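Local coordinates for histone-lysine N-methyltransferase, H3 lysine-9 specific SUVH6 (Arabidopsis thaliana, PDB 6A5K), which methylates lysine 9 of histone H3 using S-adenosylmethionine and, through its SRA domain, probably binds methylated non-CG DNA, at residues A[7-21]-A[73-87]. The protein carries 1 engineered substitution. Residues are numbered along the deposited sequence; the frame is centred on the assembly and turned at random.
Sequences RNKVKETLRLFHGVC and EVGDEFQYRMELNIL
Arg-7 reaches from helix 5-29 to the type II turn Glu-73 to Asp-76. Its CG stands anti to the backbone N (chi1 -179°), at the limit of contact with Glu-73 OE2, and the chain bends about the CB-CG bond (chi2 58°), which brings the guanidinium up to the turn. CD and NE lie against the Glu-73 carboxylate, which stacks on one guanidinium face, opposite Lys-11 CG; NH2 and Glu-73 OE1 pair through charge alone, at a long 3.6 Å. At the tip, NH1 donates to Asp-76 OD2 (2.7 Å) and NH2 to Asp-76 OD1 (2.9 Å), end-on and nearly coplanar, each oxygen met on its syn side. Asp-76 OD2 also takes the Glu-73 N-H, from above its plane. A leucine at Arg-7 would probably leave the buried Asp-76 carboxylate without its countercharge and the turn less firmly tied to the helix. Farther along, Leu-14 CD2 packs on Leu-87 CD1 (3.7 Å). His-18 NE2 gives a weak bond to Glu-83 OE2 (2.9 Å), which also accepts the Gln-79 and Tyr-80 N-H groups, just ahead of helix 81-87. Helix 5-29 thus lies between SRA-domain elements, strand 77-78 and helix 81-87, and helix 412-420 of the SET region, which Leu-16 and Val-20 touch; helix 44-54 packs beside Phe-17.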
ATOM      1  N   ARG A   7      11.458   6.000  -9.988  1.00 15.12           N
ATOM      2  CA  ARG A   7      10.472   5.792  -8.928  1.00 14.43           C
ATOM      3  C   ARG A   7       9.340   4.877  -9.391  1.00 15.20           C
ATOM      4  O   ARG A   7       8.963   3.923  -8.698  1.00 16.52           O
ATOM      5  CB  ARG A   7       9.894   7.129  -8.456  1.00 16.65           C
ATOM      6  CG  ARG A   7       8.879   6.993  -7.332  1.00 14.96           C
ATOM      7  CD  ARG A   7       9.496   6.286  -6.134  1.00 14.03           C
ATOM      8  NE  ARG A   7       8.663   6.361  -4.934  1.00 16.80           N
ATOM      9  CZ  ARG A   7       8.886   5.647  -3.830  1.00 18.52           C
ATOM     10  NH1 ARG A   7       9.901   4.794  -3.787  1.00 14.64           N
ATOM     11  NH2 ARG A   7       8.093   5.777  -2.771  1.00 16.76           N
ATOM     12  N   ASN A   8       8.790   5.178 -10.562  1.00 15.13           N
ATOM     13  CA  ASN A   8       7.734   4.334 -11.110  1.00 17.61           C
ATOM     14  C   ASN A   8       8.231   2.911 -11.374  1.00 12.97           C
ATOM     15  O   ASN A   8       7.529   1.949 -11.088  1.00 13.45           O
ATOM     16  CB  ASN A   8       7.163   4.945 -12.388  1.00 21.48           C
ATOM     17  CG  ASN A   8       5.982   5.863 -12.119  1.00 27.63           C
ATOM     18  OD1 ASN A   8       5.737   6.285 -10.979  1.00 19.62           O
ATOM     19  ND2 ASN A   8       5.246   6.184 -13.174  1.00 29.93           N
ATOM     20  N   LYS A   9       9.446   2.780 -11.906  1.00 13.50           N
ATOM     21  CA  LYS A   9      10.036   1.459 -12.149  1.00 16.65           C
ATOM     22  C   LYS A   9      10.130   0.640 -10.857  1.00 14.27           C
ATOM     23  O   LYS A   9       9.773  -0.542 -10.828  1.00 12.49           O
ATOM     24  CB  LYS A   9      11.427   1.588 -12.778  1.00 23.44           C
ATOM     25  CG  LYS A   9      11.443   2.099 -14.205  1.00 35.88           C
ATOM     26  CD  LYS A   9      12.870   2.176 -14.744  1.00 45.85           C
ATOM     27  CE  LYS A   9      12.938   2.967 -16.047  1.00 53.47           C
ATOM     28  NZ  LYS A   9      13.153   2.096 -17.242  1.00 57.92           N
ATOM     29  N   VAL A  10      10.606   1.271  -9.788  1.00 14.00           N
ATOM     30  CA  VAL A  10      10.717   0.599  -8.497  1.00 12.64           C
ATOM     31  C   VAL A  10       9.341   0.157  -7.982  1.00 11.50           C
ATOM     32  O   VAL A  10       9.138  -1.018  -7.611  1.00 10.01           O
ATOM     33  CB  VAL A  10      11.396   1.510  -7.461  1.00 14.43           C
ATOM     34  CG1 VAL A  10      11.249   0.940  -6.043  1.00 17.21           C
ATOM     35  CG2 VAL A  10      12.876   1.710  -7.818  1.00 11.70           C
ATOM     36  N   LYS A  11       8.384   1.086  -7.988  1.00 10.81           N
ATOM     37  CA  LYS A  11       7.063   0.761  -7.452  1.00 11.28           C
ATOM     38  C   LYS A  11       6.381  -0.339  -8.266  1.00 13.01           C
ATOM     39  O   LYS A  11       5.796  -1.263  -7.703  1.00 15.03           O
ATOM     40  CB  LYS A  11       6.176   2.016  -7.385  1.00 11.49           C
ATOM     41  CG  LYS A  11       6.660   3.031  -6.343  1.00 14.54           C
ATOM     42  CD  LYS A  11       5.554   3.996  -5.913  1.00 22.68           C
ATOM     43  CE  LYS A  11       5.147   4.938  -7.032  1.00 19.61           C
ATOM     44  NZ  LYS A  11       4.254   6.032  -6.536  1.00 20.26           N
ATOM     45  N   GLU A  12       6.473  -0.252  -9.588  1.00 11.54           N
ATOM     46  CA  GLU A  12       5.859  -1.259 -10.448  1.00 11.70           C
ATOM     47  C   GLU A  12       6.544  -2.618 -10.328  1.00 14.69           C
ATOM     48  O   GLU A  12       5.902  -3.660 -10.489  1.00 13.18           O
ATOM     49  CB  GLU A  12       5.870  -0.794 -11.900  1.00 16.98           C
ATOM     50  CG  GLU A  12       4.923   0.377 -12.150  1.00 21.00           C
ATOM     51  CD  GLU A  12       5.063   0.952 -13.542  1.00 31.95           C
ATOM     52  OE1 GLU A  12       5.812   0.370 -14.350  1.00 33.89           O
ATOM     53  OE2 GLU A  12       4.427   1.988 -13.827  1.00 37.76           O
ATOM     54  N   THR A  13       7.844  -2.618 -10.049  1.00 12.56           N
ATOM     55  CA  THR A  13       8.556  -3.886  -9.873  1.00 13.75           C
ATOM     56  C   THR A  13       8.079  -4.570  -8.595  1.00 13.56           C
ATOM     57  O   THR A  13       7.829  -5.784  -8.585  1.00 13.39           O
ATOM     58  CB  THR A  13      10.090  -3.675  -9.840  1.00 16.47           C
ATOM     59  OG1 THR A  13      10.511  -3.092 -11.080  1.00 15.40           O
ATOM     60  CG2 THR A  13      10.824  -5.003  -9.645  1.00 12.54           C
ATOM     61  N   LEU A  14       7.933  -3.793  -7.522  1.00 10.23           N
ATOM     62  CA  LEU A  14       7.416  -4.358  -6.273  1.00 12.78           C
ATOM     63  C   LEU A  14       5.962  -4.816  -6.425  1.00 14.33           C
ATOM     64  O   LEU A  14       5.552  -5.833  -5.855  1.00 10.68           O
ATOM     65  CB  LEU A  14       7.528  -3.349  -5.126  1.00 14.78           C
ATOM     66  CG  LEU A  14       8.936  -2.912  -4.712  1.00 15.63           C
ATOM     67  CD1 LEU A  14       8.865  -1.884  -3.572  1.00 21.29           C
ATOM     68  CD2 LEU A  14       9.761  -4.105  -4.308  1.00 14.88           C
ATOM     69  N   ARG A  15       5.193  -4.056  -7.199  1.00 10.31           N
ATOM     70  CA  ARG A  15       3.786  -4.366  -7.444  1.00 14.28           C
ATOM     71  C   ARG A  15       3.671  -5.689  -8.212  1.00 13.31           C
ATOM     72  O   ARG A  15       2.855  -6.561  -7.875  1.00 17.33           O
ATOM     73  CB  ARG A  15       3.126  -3.204  -8.208  1.00 18.39           C
ATOM     74  CG  ARG A  15       1.616  -3.173  -8.170  1.00 24.61           C
ATOM     75  CD  ARG A  15       1.086  -1.862  -8.761  1.00 20.77           C
ATOM     76  NE  ARG A  15       1.505  -0.699  -7.982  1.00 15.57           N
ATOM     77  CZ  ARG A  15       1.872   0.462  -8.518  1.00 20.95           C
ATOM     78  NH1 ARG A  15       1.880   0.615  -9.834  1.00 20.79           N
ATOM     79  NH2 ARG A  15       2.230   1.473  -7.741  1.00 20.17           N
ATOM     80  N   LEU A  16       4.511  -5.843  -9.232  1.00 11.52           N
ATOM     81  CA  LEU A  16       4.586  -7.079 -10.002  1.00 15.01           C
ATOM     82  C   LEU A  16       4.959  -8.260  -9.101  1.00 15.98           C
ATOM     83  O   LEU A  16       4.322  -9.319  -9.137  1.00 14.01           O
ATOM     84  CB  LEU A  16       5.603  -6.933 -11.136  1.00 18.49           C
ATOM     85  CG  LEU A  16       5.717  -8.093 -12.124  1.00 24.41           C
ATOM     86  CD1 LEU A  16       4.446  -8.201 -12.975  1.00 25.96           C
ATOM     87  CD2 LEU A  16       6.962  -7.930 -12.997  1.00 23.36           C
ATOM     88  N   PHE A  17       5.988  -8.062  -8.278  1.00 11.92           N
ATOM     89  CA  PHE A  17       6.412  -9.088  -7.332  1.00 13.28           C
ATOM     90  C   PHE A  17       5.266  -9.556  -6.426  1.00 14.16           C
ATOM     91  O   PHE A  17       5.006 -10.761  -6.299  1.00 12.58           O
ATOM     92  CB  PHE A  17       7.569  -8.572  -6.471  1.00 13.49           C
ATOM     93  CG  PHE A  17       7.926  -9.486  -5.342  1.00 13.23           C
ATOM     94  CD1 PHE A  17       8.636 -10.653  -5.577  1.00 15.81           C
ATOM     95  CD2 PHE A  17       7.556  -9.182  -4.041  1.00 17.89           C
ATOM     96  CE1 PHE A  17       8.974 -11.500  -4.539  1.00 19.90           C
ATOM     97  CE2 PHE A  17       7.892 -10.025  -2.998  1.00 21.35           C
ATOM     98  CZ  PHE A  17       8.600 -11.188  -3.250  1.00 20.92           C
ATOM     99  N   HIS A  18       4.567  -8.610  -5.805  1.00 10.96           N
ATOM    100  CA  HIS A  18       3.485  -8.996  -4.902  1.00 15.08           C
ATOM    101  C   HIS A  18       2.307  -9.615  -5.648  1.00 13.75           C
ATOM    102  O   HIS A  18       1.621 -10.497  -5.115  1.00 17.65           O
ATOM    103  CB  HIS A  18       3.041  -7.797  -4.059  1.00 13.01           C
ATOM    104  CG  HIS A  18       3.969  -7.519  -2.920  1.00 13.53           C
ATOM    105  ND1 HIS A  18       3.954  -8.262  -1.757  1.00 14.15           N
ATOM    106  CD2 HIS A  18       4.979  -6.628  -2.785  1.00 17.29           C
ATOM    107  CE1 HIS A  18       4.902  -7.824  -0.947  1.00 16.83           C
ATOM    108  NE2 HIS A  18       5.543  -6.837  -1.547  1.00 16.61           N
ATOM    109  N   GLY A  19       2.095  -9.174  -6.883  1.00 12.69           N
ATOM    110  CA  GLY A  19       1.075  -9.765  -7.732  1.00 18.03           C
ATOM    111  C   GLY A  19       1.357 -11.243  -7.936  1.00 21.09           C
ATOM    112  O   GLY A  19       0.474 -12.090  -7.769  1.00 18.98           O
ATOM    113  N   VAL A  20       2.602 -11.556  -8.282  1.00 16.20           N
ATOM    114  CA  VAL A  20       3.002 -12.947  -8.479  1.00 17.65           C
ATOM    115  C   VAL A  20       2.906 -13.766  -7.184  1.00 20.24           C
ATOM    116  O   VAL A  20       2.390 -14.893  -7.193  1.00 18.34           O
ATOM    117  CB  VAL A  20       4.438 -13.033  -9.045  1.00 17.08           C
ATOM    118  CG1 VAL A  20       4.908 -14.489  -9.098  1.00 19.70           C
ATOM    119  CG2 VAL A  20       4.481 -12.397 -10.429  1.00 14.66           C
ATOM    120  N   CYS A  21       3.400 -13.205  -6.078  1.00 14.23           N
ATOM    121  CA  CYS A  21       3.246 -13.847  -4.767  1.00 15.31           C
ATOM    122  C   CYS A  21       1.795 -14.254  -4.489  1.00 19.59           C
ATOM    123  O   CYS A  21       1.506 -15.405  -4.125  1.00 20.70           O
ATOM    124  CB  CYS A  21       3.710 -12.918  -3.638  1.00 17.97           C
ATOM    125  SG  CYS A  21       5.494 -12.699  -3.486  1.00 18.28           S
ATOM    126  N   GLU A  73      12.995   5.580  -1.733  1.00 14.97           N
ATOM    127  CA  GLU A  73      12.852   6.766  -0.896  1.00 13.84           C
ATOM    128  C   GLU A  73      12.748   6.429   0.584  1.00 14.76           C
ATOM    129  O   GLU A  73      12.178   5.403   0.954  1.00 14.12           O
ATOM    130  CB  GLU A  73      11.625   7.571  -1.348  1.00 16.77           C
ATOM    131  CG  GLU A  73      11.722   8.036  -2.801  1.00 29.19           C
ATOM    132  CD  GLU A  73      10.552   8.896  -3.235  1.00 48.18           C
ATOM    133  OE1 GLU A  73       9.607   9.063  -2.437  1.00 61.15           O
ATOM    134  OE2 GLU A  73      10.580   9.407  -4.378  1.00 55.14           O
ATOM    135  N   VAL A  74      13.306   7.305   1.419  1.00 12.64           N
ATOM    136  CA  VAL A  74      13.190   7.190   2.866  1.00 15.10           C
ATOM    137  C   VAL A  74      11.731   6.959   3.263  1.00 14.80           C
ATOM    138  O   VAL A  74      10.838   7.662   2.797  1.00 12.68           O
ATOM    139  CB  VAL A  74      13.739   8.449   3.569  1.00 16.23           C
ATOM    140  CG1 VAL A  74      13.354   8.471   5.043  1.00 14.64           C
ATOM    141  CG2 VAL A  74      15.259   8.527   3.404  1.00 23.32           C
ATOM    142  N   GLY A  75      11.494   5.949   4.094  1.00 12.28           N
ATOM    143  CA  GLY A  75      10.147   5.621   4.525  1.00 13.99           C
ATOM    144  C   GLY A  75       9.525   4.449   3.780  1.00 15.01           C
ATOM    145  O   GLY A  75       8.537   3.877   4.255  1.00 13.47           O
ATOM    146  N   ASP A  76      10.100   4.082   2.632  1.00 11.47           N
ATOM    147  CA  ASP A  76       9.577   2.966   1.836  1.00 14.01           C
ATOM    148  C   ASP A  76       9.535   1.686   2.666  1.00 15.39           C
ATOM    149  O   ASP A  76      10.422   1.437   3.486  1.00 12.20           O
ATOM    150  CB  ASP A  76      10.418   2.724   0.579  1.00 14.57           C
ATOM    151  CG  ASP A  76      10.108   3.705  -0.548  1.00 19.55           C
ATOM    152  OD1 ASP A  76       9.144   4.497  -0.429  1.00 20.65           O
ATOM    153  OD2 ASP A  76      10.836   3.677  -1.566  1.00 15.95           O
ATOM    154  N   GLU A  77       8.509   0.872   2.448  1.00 12.02           N
ATOM    155  CA  GLU A  77       8.353  -0.357   3.215  1.00 13.65           C
ATOM    156  C   GLU A  77       8.304  -1.581   2.317  1.00 15.99           C
ATOM    157  O   GLU A  77       7.938  -1.490   1.140  1.00 12.52           O
ATOM    158  CB  GLU A  77       7.095  -0.287   4.089  1.00 11.63           C
ATOM    159  CG  GLU A  77       7.149   0.864   5.095  1.00 15.52           C
ATOM    160  CD  GLU A  77       6.210   0.673   6.269  1.00 17.31           C
ATOM    161  OE1 GLU A  77       5.391  -0.269   6.228  1.00 17.13           O
ATOM    162  OE2 GLU A  77       6.308   1.460   7.242  1.00 18.40           O
ATOM    163  N   PHE A  78       8.682  -2.714   2.899  1.00 13.43           N
ATOM    164  CA  PHE A  78       8.807  -3.986   2.208  1.00 11.95           C
ATOM    165  C   PHE A  78       8.267  -5.089   3.116  1.00 13.33           C
ATOM    166  O   PHE A  78       8.470  -5.048   4.334  1.00 17.12           O
ATOM    167  CB  PHE A  78      10.268  -4.258   1.844  1.00 12.07           C
ATOM    168  CG  PHE A  78      10.971  -3.063   1.264  1.00 11.99           C
ATOM    169  CD1 PHE A  78      11.685  -2.193   2.085  1.00 12.41           C
ATOM    170  CD2 PHE A  78      10.886  -2.784  -0.092  1.00 11.19           C
ATOM    171  CE1 PHE A  78      12.310  -1.077   1.556  1.00 14.00           C
ATOM    172  CE2 PHE A  78      11.518  -1.670  -0.632  1.00 11.08           C
ATOM    173  CZ  PHE A  78      12.231  -0.817   0.198  1.00 11.11           C
ATOM    174  N   GLN A  79       7.566  -6.057   2.540  1.00 12.41           N
ATOM    175  CA  GLN A  79       7.085  -7.196   3.318  1.00 13.14           C
ATOM    176  C   GLN A  79       8.168  -8.263   3.445  1.00 18.64           C
ATOM    177  O   GLN A  79       8.398  -8.822   4.524  1.00 15.04           O
ATOM    178  CB  GLN A  79       5.839  -7.811   2.680  1.00 14.50           C
ATOM    179  CG  GLN A  79       5.251  -8.958   3.506  1.00 21.30           C
ATOM    180  CD  GLN A  79       4.080  -9.631   2.824  1.00 20.45           C
ATOM    181  OE1 GLN A  79       3.445  -9.050   1.947  1.00 17.65           O
ATOM    182  NE2 GLN A  79       3.791 -10.866   3.219  1.00 17.16           N
ATOM    183  N   TYR A  80       8.840  -8.534   2.334  1.00 14.09           N
ATOM    184  CA  TYR A  80       9.828  -9.601   2.283  1.00 15.95           C
ATOM    185  C   TYR A  80      11.245  -9.072   2.122  1.00 17.91           C
ATOM    186  O   TYR A  80      11.484  -8.110   1.388  1.00 14.57           O
ATOM    187  CB  TYR A  80       9.518 -10.552   1.134  1.00 14.56           C
ATOM    188  CG  TYR A  80       8.185 -11.261   1.225  1.00 15.79           C
ATOM    189  CD1 TYR A  80       8.037 -12.398   2.005  1.00 16.06           C
ATOM    190  CD2 TYR A  80       7.086 -10.823   0.487  1.00 16.82           C
ATOM    191  CE1 TYR A  80       6.834 -13.065   2.071  1.00 16.83           C
ATOM    192  CE2 TYR A  80       5.872 -11.489   0.556  1.00 16.68           C
ATOM    193  CZ  TYR A  80       5.758 -12.609   1.345  1.00 20.69           C
ATOM    194  OH  TYR A  80       4.567 -13.289   1.417  1.00 26.19           O
ATOM    195  N   ARG A  81      12.184  -9.725   2.796  1.00 14.33           N
ATOM    196  CA  ARG A  81      13.595  -9.414   2.635  1.00 18.28           C
ATOM    197  C   ARG A  81      14.013  -9.534   1.172  1.00 15.46           C
ATOM    198  O   ARG A  81      14.868  -8.780   0.703  1.00 17.38           O
ATOM    199  CB  ARG A  81      14.446 -10.342   3.509  1.00 23.93           C
ATOM    200  CG  ARG A  81      15.412  -9.629   4.442  1.00 32.58           C
ATOM    201  CD  ARG A  81      16.348 -10.637   5.086  1.00 43.57           C
ATOM    202  NE  ARG A  81      17.338 -10.028   5.970  1.00 44.52           N
ATOM    203  CZ  ARG A  81      17.173  -9.881   7.281  1.00 42.99           C
ATOM    204  NH1 ARG A  81      16.052 -10.291   7.864  1.00 38.20           N
ATOM    205  NH2 ARG A  81      18.127  -9.320   8.008  1.00 48.75           N
HETATM  206  N   MSE A  82      13.399 -10.475   0.453  1.00 14.75           N
HETATM  207  CA  MSE A  82      13.690 -10.682  -0.970  1.00 14.94           C
HETATM  208  C   MSE A  82      13.441  -9.438  -1.833  1.00 14.40           C
HETATM  209  O   MSE A  82      14.072  -9.268  -2.888  1.00 15.60           O
HETATM  210  CB  MSE A  82      12.865 -11.854  -1.512  1.00 19.21           C
HETATM  211  CG  MSE A  82      13.436 -13.224  -1.158  1.00 35.60           C
HETATM  212 SE   MSE A  82      14.582 -13.947  -2.550  0.55 58.98          SE
HETATM  213  CE  MSE A  82      16.247 -13.099  -2.033  1.00 17.56           C
ATOM    214  N   GLU A  83      12.526  -8.573  -1.400  1.00 13.44           N
ATOM    215  CA  GLU A  83      12.264  -7.330  -2.127  1.00 12.80           C
ATOM    216  C   GLU A  83      13.522  -6.464  -2.153  1.00 12.71           C
ATOM    217  O   GLU A  83      13.788  -5.771  -3.131  1.00 12.62           O
ATOM    218  CB  GLU A  83      11.098  -6.557  -1.501  1.00 14.43           C
ATOM    219  CG  GLU A  83       9.747  -7.267  -1.573  1.00 14.74           C
ATOM    220  CD  GLU A  83       8.637  -6.473  -0.886  1.00 18.14           C
ATOM    221  OE1 GLU A  83       8.423  -5.295  -1.245  1.00 18.58           O
ATOM    222  OE2 GLU A  83       7.976  -7.024   0.017  1.00 20.80           O
ATOM    223  N   LEU A  84      14.300  -6.519  -1.074  1.00 13.03           N
ATOM    224  CA  LEU A  84      15.547  -5.760  -0.989  1.00 15.66           C
ATOM    225  C   LEU A  84      16.548  -6.249  -2.030  1.00 13.72           C
ATOM    226  O   LEU A  84      17.310  -5.457  -2.598  1.00 13.99           O
ATOM    227  CB  LEU A  84      16.146  -5.863   0.417  1.00 13.24           C
ATOM    228  CG  LEU A  84      15.226  -5.461   1.571  1.00 15.04           C
ATOM    229  CD1 LEU A  84      15.951  -5.629   2.910  1.00 16.88           C
ATOM    230  CD2 LEU A  84      14.716  -4.038   1.396  1.00 12.32           C
ATOM    231  N   ASN A  85      16.547  -7.555  -2.289  1.00 14.15           N
ATOM    232  CA  ASN A  85      17.443  -8.110  -3.303  1.00 16.33           C
ATOM    233  C   ASN A  85      16.956  -7.797  -4.712  1.00 14.92           C
ATOM    234  O   ASN A  85      17.752  -7.511  -5.611  1.00 15.41           O
ATOM    235  CB  ASN A  85      17.597  -9.622  -3.132  1.00 21.39           C
ATOM    236  CG  ASN A  85      18.573 -10.229  -4.135  1.00 37.33           C
ATOM    237  OD1 ASN A  85      19.765  -9.909  -4.142  1.00 38.96           O
ATOM    238  ND2 ASN A  85      18.067 -11.113  -4.984  1.00 48.54           N
ATOM    239  N   ILE A  86      15.645  -7.845  -4.903  1.00 14.89           N
ATOM    240  CA  ILE A  86      15.073  -7.565  -6.217  1.00 17.21           C
ATOM    241  C   ILE A  86      15.424  -6.150  -6.687  1.00 16.67           C
ATOM    242  O   ILE A  86      15.706  -5.926  -7.871  1.00 15.69           O
ATOM    243  CB  ILE A  86      13.545  -7.765  -6.201  1.00 20.14           C
ATOM    244  CG1 ILE A  86      13.235  -9.254  -6.065  1.00 17.57           C
ATOM    245  CG2 ILE A  86      12.912  -7.217  -7.472  1.00 24.86           C
ATOM    246  CD1 ILE A  86      11.807  -9.561  -5.665  1.00 17.14           C
ATOM    247  N   LEU A  87      15.460  -5.217  -5.739  1.00 13.96           N
ATOM    248  CA  LEU A  87      15.756  -3.813  -6.032  1.00 16.06           C
ATOM    249  C   LEU A  87      17.241  -3.465  -5.941  1.00 13.89           C
ATOM    250  O   LEU A  87      17.651  -2.368  -6.331  1.00 14.02           O
ATOM    251  CB  LEU A  87      14.972  -2.907  -5.078  1.00 12.59           C
ATOM    252  CG  LEU A  87      13.447  -2.973  -5.136  1.00 16.25           C
ATOM    253  CD1 LEU A  87      12.824  -1.966  -4.152  1.00 15.81           C
ATOM    254  CD2 LEU A  87      12.972  -2.722  -6.554  1.00 18.80           C
TER
HETATM  255  O   HOH W   1       1.884  -9.726  -0.322  1.00 23.64           O